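Local coordinates for uncharacterized protein PA2218 (Pseudomonas aeruginosa, PDB 2HDW) that is uncharacterized but adopts an alpha/beta hydrolase fold and probably acts as a hydrolase, at residues P308-H313 with E335-P340. Sequence-based numbering, arbitrary orientation.
Sequences PILLIH and ELLIVP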
loop_
_atom_site.group_PDB
_atom_site.type_symbol
_atom_site.label_atom_id
_atom_site.label_comp_id
_atom_site.label_asym_id
_atom_site.label_seq_id
_atom_site.Cartn_x
_atom_site.Cartn_y
_atom_site.Cartn_z
ATOM N N PRO A 308 -2.198 2.132 -19.172
ATOM C CA PRO A 308 -0.766 2.059 -18.869
ATOM C C PRO A 308 -0.332 1.721 -17.445
ATOM O O PRO A 308 -0.975 2.109 -16.467
ATOM C CB PRO A 308 -0.278 3.436 -19.282
ATOM C CG PRO A 308 -1.391 4.302 -18.763
ATOM C CD PRO A 308 -2.647 3.537 -19.191
ATOM N N ILE A 309 0.792 1.010 -17.357
ATOM C CA ILE A 309 1.387 0.614 -16.083
ATOM C C ILE A 309 2.843 1.063 -16.049
ATOM O O ILE A 309 3.575 0.884 -17.022
ATOM C CB ILE A 309 1.421 -0.914 -15.893
ATOM C CG1 ILE A 309 0.014 -1.507 -15.946
ATOM C CG2 ILE A 309 2.060 -1.246 -14.559
ATOM C CD1 ILE A 309 0.025 -3.019 -15.881
ATOM N N LEU A 310 3.252 1.651 -14.931
ATOM C CA LEU A 310 4.633 2.079 -14.747
ATOM C C LEU A 310 5.095 1.474 -13.427
ATOM O O LEU A 310 4.656 1.898 -12.361
ATOM C CB LEU A 310 4.736 3.610 -14.680
ATOM C CG LEU A 310 6.100 4.154 -14.221
ATOM C CD1 LEU A 310 7.196 3.676 -15.176
ATOM C CD2 LEU A 310 6.073 5.675 -14.163
ATOM N N LEU A 311 5.950 0.462 -13.491
ATOM C CA LEU A 311 6.456 -0.154 -12.274
ATOM C C LEU A 311 7.830 0.451 -12.006
ATOM O O LEU A 311 8.706 0.419 -12.869
ATOM C CB LEU A 311 6.552 -1.673 -12.440
ATOM C CG LEU A 311 5.232 -2.355 -12.827
ATOM C CD1 LEU A 311 5.166 -2.468 -14.343
ATOM C CD2 LEU A 311 5.147 -3.752 -12.205
ATOM N N ILE A 312 8.004 1.014 -10.814
ATOM C CA ILE A 312 9.256 1.661 -10.427
ATOM C C ILE A 312 9.956 0.835 -9.349
ATOM O O ILE A 312 9.311 0.372 -8.416
ATOM C CB ILE A 312 8.967 3.085 -9.885
ATOM C CG1 ILE A 312 8.123 3.855 -10.906
ATOM C CG2 ILE A 312 10.273 3.823 -9.589
ATOM C CD1 ILE A 312 7.760 5.276 -10.494
ATOM N N HIS A 313 11.270 0.653 -9.468
ATOM C CA HIS A 313 11.991 -0.149 -8.482
ATOM C C HIS A 313 13.484 0.165 -8.397
ATOM O O HIS A 313 14.142 0.425 -9.411
ATOM C CB HIS A 313 11.809 -1.643 -8.791
ATOM C CG HIS A 313 11.632 -2.493 -7.571
ATOM N ND1 HIS A 313 10.481 -3.211 -7.325
ATOM C CD2 HIS A 313 12.438 -2.699 -6.502
ATOM C CE1 HIS A 313 10.583 -3.819 -6.155
ATOM N NE2 HIS A 313 11.760 -3.524 -5.635
ATOM N N GLU A 335 5.857 -0.295 -18.470
ATOM C CA GLU A 335 7.245 0.122 -18.361
ATOM C C GLU A 335 7.818 -0.227 -17.004
ATOM O O GLU A 335 7.186 0.002 -15.974
ATOM C CB GLU A 335 7.413 1.632 -18.567
ATOM C CG GLU A 335 8.885 2.050 -18.490
ATOM C CD GLU A 335 9.094 3.551 -18.447
ATOM O OE1 GLU A 335 8.321 4.283 -19.099
ATOM O OE2 GLU A 335 10.044 3.997 -17.769
ATOM N N LEU A 336 9.016 -0.793 -17.017
ATOM C CA LEU A 336 9.716 -1.121 -15.786
ATOM C C LEU A 336 10.842 -0.097 -15.680
ATOM O O LEU A 336 11.769 -0.094 -16.483
ATOM C CB LEU A 336 10.284 -2.541 -15.837
ATOM C CG LEU A 336 11.253 -2.893 -14.700
ATOM C CD1 LEU A 336 10.667 -2.484 -13.350
ATOM C CD2 LEU A 336 11.549 -4.393 -14.738
ATOM N N LEU A 337 10.737 0.789 -14.698
ATOM C CA LEU A 337 11.731 1.833 -14.491
ATOM C C LEU A 337 12.612 1.490 -13.298
ATOM O O LEU A 337 12.140 1.435 -12.165
ATOM C CB LEU A 337 11.021 3.167 -14.249
ATOM C CG LEU A 337 11.853 4.428 -14.020
ATOM C CD1 LEU A 337 12.764 4.696 -15.219
ATOM C CD2 LEU A 337 10.899 5.602 -13.801
ATOM N N ILE A 338 13.897 1.271 -13.560
ATOM C CA ILE A 338 14.848 0.930 -12.509
ATOM C C ILE A 338 15.612 2.171 -12.045
ATOM O O ILE A 338 16.167 2.905 -12.860
ATOM C CB ILE A 338 15.862 -0.129 -13.016
ATOM C CG1 ILE A 338 15.120 -1.408 -13.428
ATOM C CG2 ILE A 338 16.895 -0.433 -11.942
ATOM C CD1 ILE A 338 14.260 -2.024 -12.329
ATOM N N VAL A 339 15.622 2.411 -10.736
ATOM C CA VAL A 339 16.335 3.552 -10.176
ATOM C C VAL A 339 17.737 3.085 -9.810
ATOM O O VAL A 339 17.915 2.291 -8.880
ATOM C CB VAL A 339 15.633 4.087 -8.914
ATOM C CG1 VAL A 339 16.454 5.215 -8.298
ATOM C CG2 VAL A 339 14.232 4.578 -9.275
ATOM N N PRO A 340 18.756 3.578 -10.527
ATOM C CA PRO A 340 20.131 3.159 -10.230
ATOM C C PRO A 340 20.565 3.295 -8.775
ATOM O O PRO A 340 20.351 4.326 -8.142
ATOM C CB PRO A 340 20.971 4.024 -11.174
ATOM C CG PRO A 340 20.123 5.261 -11.362
ATOM C CD PRO A 340 18.737 4.682 -11.505
#
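Five backbone hydrogen bonds join I309-H313 to E335-V339 as parallel neighbours, the second strand forming one edge of the central sheet of the alpha/beta hydrolase fold. I309, L311 and H313 make all the first strand's bonds here. L311 N reaches E335 O, L337 N reaches L311 O at 2.8 Å, H313 N gives its hydrogen to L337 O, and V339 N closes the ladder on H313 O. The first bond, E335 N to I309 O, is the most bent, with 133° at the hydrogen. CA-H...O contacts supplement the ladder, the shortest from I338 CA to H313 O (3.2 Å).

On the face covered by helix 356-366, L310 and E335 run side by side. With CG anti to the backbone N (chi1 169°), L310 lays CD1 against the E335 carboxylate carbon CD at 3.8 Å and against L337 CB at 4.0 Å; E335 OE1 salt-bridges R358. Farther along, I312 CG2 meets V339 CG2 at 4.0 Å.

L311, L336, H313 and I338 face helix 320-329, the connection of the right-handed beta-alpha-beta crossover. There L336 CD1 comes within 3.5 Å of L311 O, while S323 and S319 hold both H313 imidazole nitrogens. Backbone bonding thus fixes the register, and cross-strand aliphatic contacts supplement it.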